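Local coordinates for phenol hydroxylase component phN (Pseudomonas stutzeri, PDB 3U52), which probably serves as the diiron-bearing oxygenase subunit of a multicomponent phenol hydroxylase, using dioxygen to hydroxylate the aromatic ring, at residues T337-Y342 / T346-W351. Sequence-based numbering, arbitrary orientation.
Sequences TTFYQY and TNFHTW
Phe339 carries its CG anti to the carbonyl carbon (chi1 -81°), whereas Phe348 has its CG between the backbone N and the carbonyl carbon (chi1 64°); these two torsions bring the rings together between helix 331-342 and the largely extended loop 346-351 that doubles back along it. The tip of Phe348, CZ, meets Phe339 at CD2, 3.5 Å away, and the ring planes are inclined at 43°, an oblique pairing. Flat apolar rings suit this buried interior, where Leu275 and Met278 of helix 254-283 also pack on Phe339. At the rim of the Phe339 ring, close to its plane, sits CG2 of Thr346, 4.1 Å from CD2. Threonine suits this place because its two branches divide the work: the methyl faces the helix, while OG1 gives a 2.9 Å hydrogen bond to O of Phe348, on a lone pair in the carbonyl plane, and so braces the loop from within. Thr350 turns both branches to the helix, its CG2 lying 4.0 Å from CB of Phe339 and its OG1 3.3 Å from CA of Tyr340. Tyr340 brings CD2 to 3.6 Å from OG1 of Thr350 and its ring edge to the carbonyl of Trp351; an aromatic residue fits here because its pi system also receives Arg389. With alanine here, a gap would probably open beside Thr350 and the Trp351 carbonyl, and Arg389 would lose its cation-pi partner. Phe339 touches a bound xenon, as Tyr342 touches another. No hydrogen bond joins the two segments: helix and returning chain are held by buried aromatic and methyl packing, while the Thr346 hydroxyl is served within the loop, the Thr350 hydroxyl elsewhere in the fold and the Trp351 carbonyl by Trp336.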
ATOM      1  N   THR A 337      35.626  -2.596  17.522  1.00 16.61           N
ATOM      2  CA  THR A 337      36.846  -3.396  17.791  1.00 19.29           C
ATOM      3  C   THR A 337      36.625  -4.690  18.702  1.00 17.42           C
ATOM      4  O   THR A 337      37.180  -5.792  18.425  1.00 15.21           O
ATOM      5  CB  THR A 337      37.932  -2.306  18.127  1.00 20.39           C
ATOM      6  OG1 THR A 337      38.885  -2.132  17.070  1.00 28.12           O
ATOM      7  CG2 THR A 337      38.417  -2.251  19.437  1.00 22.28           C
ATOM      8  N   THR A 338      35.750  -4.595  19.690  1.00 16.19           N
ATOM      9  CA  THR A 338      35.283  -5.738  20.473  1.00 17.53           C
ATOM     10  C   THR A 338      34.556  -6.760  19.616  1.00 17.72           C
ATOM     11  O   THR A 338      34.867  -7.959  19.674  1.00 17.47           O
ATOM     12  CB  THR A 338      34.347  -5.241  21.585  1.00 17.68           C
ATOM     13  OG1 THR A 338      35.142  -4.398  22.432  1.00 19.00           O
ATOM     14  CG2 THR A 338      33.729  -6.387  22.396  1.00 16.71           C
ATOM     15  N   PHE A 339      33.593  -6.302  18.809  1.00 18.00           N
ATOM     16  CA  PHE A 339      32.808  -7.219  17.998  1.00 18.59           C
ATOM     17  C   PHE A 339      33.652  -7.812  16.889  1.00 18.16           C
ATOM     18  O   PHE A 339      33.507  -9.000  16.559  1.00 18.66           O
ATOM     19  CB  PHE A 339      31.536  -6.561  17.468  1.00 19.53           C
ATOM     20  CG  PHE A 339      30.407  -6.529  18.497  1.00 22.04           C
ATOM     21  CD1 PHE A 339      30.141  -5.392  19.231  1.00 24.46           C
ATOM     22  CD2 PHE A 339      29.656  -7.660  18.737  1.00 24.53           C
ATOM     23  CE1 PHE A 339      29.090  -5.355  20.149  1.00 28.25           C
ATOM     24  CE2 PHE A 339      28.589  -7.639  19.633  1.00 26.58           C
ATOM     25  CZ  PHE A 339      28.325  -6.488  20.366  1.00 27.31           C
ATOM     26  N   TYR A 340      34.558  -7.022  16.339  1.00 16.75           N
ATOM     27  CA  TYR A 340      35.499  -7.534  15.306  1.00 17.32           C
ATOM     28  C   TYR A 340      36.245  -8.823  15.783  1.00 17.67           C
ATOM     29  O   TYR A 340      36.271  -9.833  15.076  1.00 19.22           O
ATOM     30  CB  TYR A 340      36.500  -6.415  14.926  1.00 17.57           C
ATOM     31  CG  TYR A 340      37.479  -6.766  13.855  1.00 17.04           C
ATOM     32  CD1 TYR A 340      38.674  -7.419  14.165  1.00 18.78           C
ATOM     33  CD2 TYR A 340      37.210  -6.476  12.541  1.00 17.15           C
ATOM     34  CE1 TYR A 340      39.594  -7.772  13.172  1.00 21.04           C
ATOM     35  CE2 TYR A 340      38.147  -6.798  11.530  1.00 19.78           C
ATOM     36  CZ  TYR A 340      39.311  -7.461  11.861  1.00 19.72           C
ATOM     37  OH  TYR A 340      40.181  -7.771  10.857  1.00 20.20           O
ATOM     38  N   GLN A 341      36.842  -8.787  16.983  1.00 18.19           N
ATOM     39  CA  GLN A 341      37.668  -9.912  17.472  1.00 18.50           C
ATOM     40  C   GLN A 341      36.855 -11.070  17.988  1.00 17.55           C
ATOM     41  O   GLN A 341      37.358 -12.185  18.122  1.00 18.46           O
ATOM     42  CB  GLN A 341      38.638  -9.416  18.550  1.00 18.41           C
ATOM     43  CG  GLN A 341      37.975  -9.051  19.881  1.00 18.63           C
ATOM     44  CD  GLN A 341      38.895  -8.247  20.753  1.00 22.15           C
ATOM     45  OE1 GLN A 341      39.140  -7.064  20.501  1.00 25.54           O
ATOM     46  NE2 GLN A 341      39.455  -8.887  21.754  1.00 18.59           N
ATOM     47  N   TYR A 342      35.595 -10.835  18.279  1.00 17.46           N
ATOM     48  CA  TYR A 342      34.723 -11.876  18.788  1.00 18.17           C
ATOM     49  C   TYR A 342      33.626 -12.323  17.788  1.00 20.35           C
ATOM     50  O   TYR A 342      32.734 -13.130  18.128  1.00 20.99           O
ATOM     51  CB  TYR A 342      34.117 -11.401  20.096  1.00 18.83           C
ATOM     52  CG  TYR A 342      35.066 -11.462  21.299  1.00 18.28           C
ATOM     53  CD1 TYR A 342      35.075 -10.434  22.226  1.00 19.97           C
ATOM     54  CD2 TYR A 342      35.869 -12.581  21.533  1.00 18.80           C
ATOM     55  CE1 TYR A 342      35.886 -10.469  23.338  1.00 18.78           C
ATOM     56  CE2 TYR A 342      36.730 -12.633  22.670  1.00 17.76           C
ATOM     57  CZ  TYR A 342      36.699 -11.580  23.563  1.00 19.96           C
ATOM     58  OH  TYR A 342      37.425 -11.574  24.708  1.00 20.79           O
ATOM     59  N   THR A 346      29.264 -14.463  16.895  1.00 24.04           N
ATOM     60  CA  THR A 346      28.083 -13.593  16.713  1.00 22.65           C
ATOM     61  C   THR A 346      27.348 -14.010  15.411  1.00 21.96           C
ATOM     62  O   THR A 346      27.898 -14.711  14.573  1.00 20.40           O
ATOM     63  CB  THR A 346      28.478 -12.080  16.580  1.00 22.04           C
ATOM     64  OG1 THR A 346      29.297 -11.930  15.403  1.00 25.78           O
ATOM     65  CG2 THR A 346      29.291 -11.587  17.813  1.00 24.01           C
ATOM     66  N   ASN A 347      26.104 -13.557  15.257  1.00 20.33           N
ATOM     67  CA  ASN A 347      25.259 -13.903  14.121  1.00 20.89           C
ATOM     68  C   ASN A 347      25.288 -12.791  13.077  1.00 21.83           C
ATOM     69  O   ASN A 347      24.390 -12.700  12.243  1.00 24.66           O
ATOM     70  CB  ASN A 347      23.807 -14.130  14.610  1.00 21.36           C
ATOM     71  CG  ASN A 347      23.190 -12.875  15.227  1.00 23.69           C
ATOM     72  OD1 ASN A 347      23.754 -12.268  16.148  1.00 26.80           O
ATOM     73  ND2 ASN A 347      21.991 -12.495  14.744  1.00 27.95           N
ATOM     74  N   PHE A 348      26.283 -11.913  13.155  1.00 20.93           N
ATOM     75  CA  PHE A 348      26.551 -10.899  12.147  1.00 21.25           C
ATOM     76  C   PHE A 348      28.048 -10.784  11.856  1.00 20.75           C
ATOM     77  O   PHE A 348      28.892 -11.201  12.654  1.00 20.09           O
ATOM     78  CB  PHE A 348      25.904  -9.517  12.442  1.00 21.16           C
ATOM     79  CG  PHE A 348      26.423  -8.832  13.697  1.00 22.70           C
ATOM     80  CD1 PHE A 348      27.592  -8.083  13.665  1.00 20.25           C
ATOM     81  CD2 PHE A 348      25.770  -8.993  14.901  1.00 24.22           C
ATOM     82  CE1 PHE A 348      28.077  -7.438  14.854  1.00 26.36           C
ATOM     83  CE2 PHE A 348      26.223  -8.385  16.084  1.00 25.77           C
ATOM     84  CZ  PHE A 348      27.375  -7.603  16.074  1.00 27.80           C
ATOM     85  N   HIS A 349      28.353 -10.222  10.699  1.00 19.90           N
ATOM     86  CA  HIS A 349      29.744  -9.991  10.264  1.00 21.53           C
ATOM     87  C   HIS A 349      30.327  -8.647  10.688  1.00 20.88           C
ATOM     88  O   HIS A 349      29.588  -7.696  10.963  1.00 21.26           O
ATOM     89  CB  HIS A 349      29.813 -10.037   8.723  1.00 21.38           C
ATOM     90  CG  HIS A 349      29.181 -11.264   8.134  1.00 21.20           C
ATOM     91  ND1 HIS A 349      29.574 -12.530   8.465  1.00 18.62           N
ATOM     92  CD2 HIS A 349      28.175 -11.407   7.236  1.00 22.84           C
ATOM     93  CE1 HIS A 349      28.859 -13.412   7.788  1.00 22.91           C
ATOM     94  NE2 HIS A 349      27.990 -12.754   7.040  1.00 19.30           N
ATOM     95  N   THR A 350      31.658  -8.557  10.739  1.00 20.77           N
ATOM     96  CA  THR A 350      32.335  -7.281  10.936  1.00 20.14           C
ATOM     97  C   THR A 350      33.446  -7.236   9.887  1.00 20.13           C
ATOM     98  O   THR A 350      33.629  -8.189   9.156  1.00 19.36           O
ATOM     99  CB  THR A 350      32.984  -7.154  12.349  1.00 21.24           C
ATOM    100  OG1 THR A 350      34.011  -8.126  12.440  1.00 22.31           O
ATOM    101  CG2 THR A 350      31.940  -7.385  13.551  1.00 21.48           C
ATOM    102  N   TRP A 351      34.198  -6.147   9.814  1.00 19.52           N
ATOM    103  CA  TRP A 351      35.139  -5.989   8.701  1.00 21.35           C
ATOM    104  C   TRP A 351      35.926  -4.766   9.074  1.00 21.55           C
ATOM    105  O   TRP A 351      35.566  -4.065  10.025  1.00 21.73           O
ATOM    106  CB  TRP A 351      34.399  -5.722   7.362  1.00 19.20           C
ATOM    107  CG  TRP A 351      33.404  -4.551   7.453  1.00 20.26           C
ATOM    108  CD1 TRP A 351      33.700  -3.217   7.275  1.00 20.53           C
ATOM    109  CD2 TRP A 351      32.000  -4.596   7.795  1.00 18.02           C
ATOM    110  NE1 TRP A 351      32.580  -2.433   7.495  1.00 20.72           N
ATOM    111  CE2 TRP A 351      31.517  -3.244   7.800  1.00 16.93           C
ATOM    112  CE3 TRP A 351      31.096  -5.623   8.074  1.00 19.80           C
ATOM    113  CZ2 TRP A 351      30.171  -2.926   8.068  1.00 16.03           C
ATOM    114  CZ3 TRP A 351      29.742  -5.294   8.367  1.00 16.76           C
ATOM    115  CH2 TRP A 351      29.303  -3.968   8.369  1.00 14.91           C
TER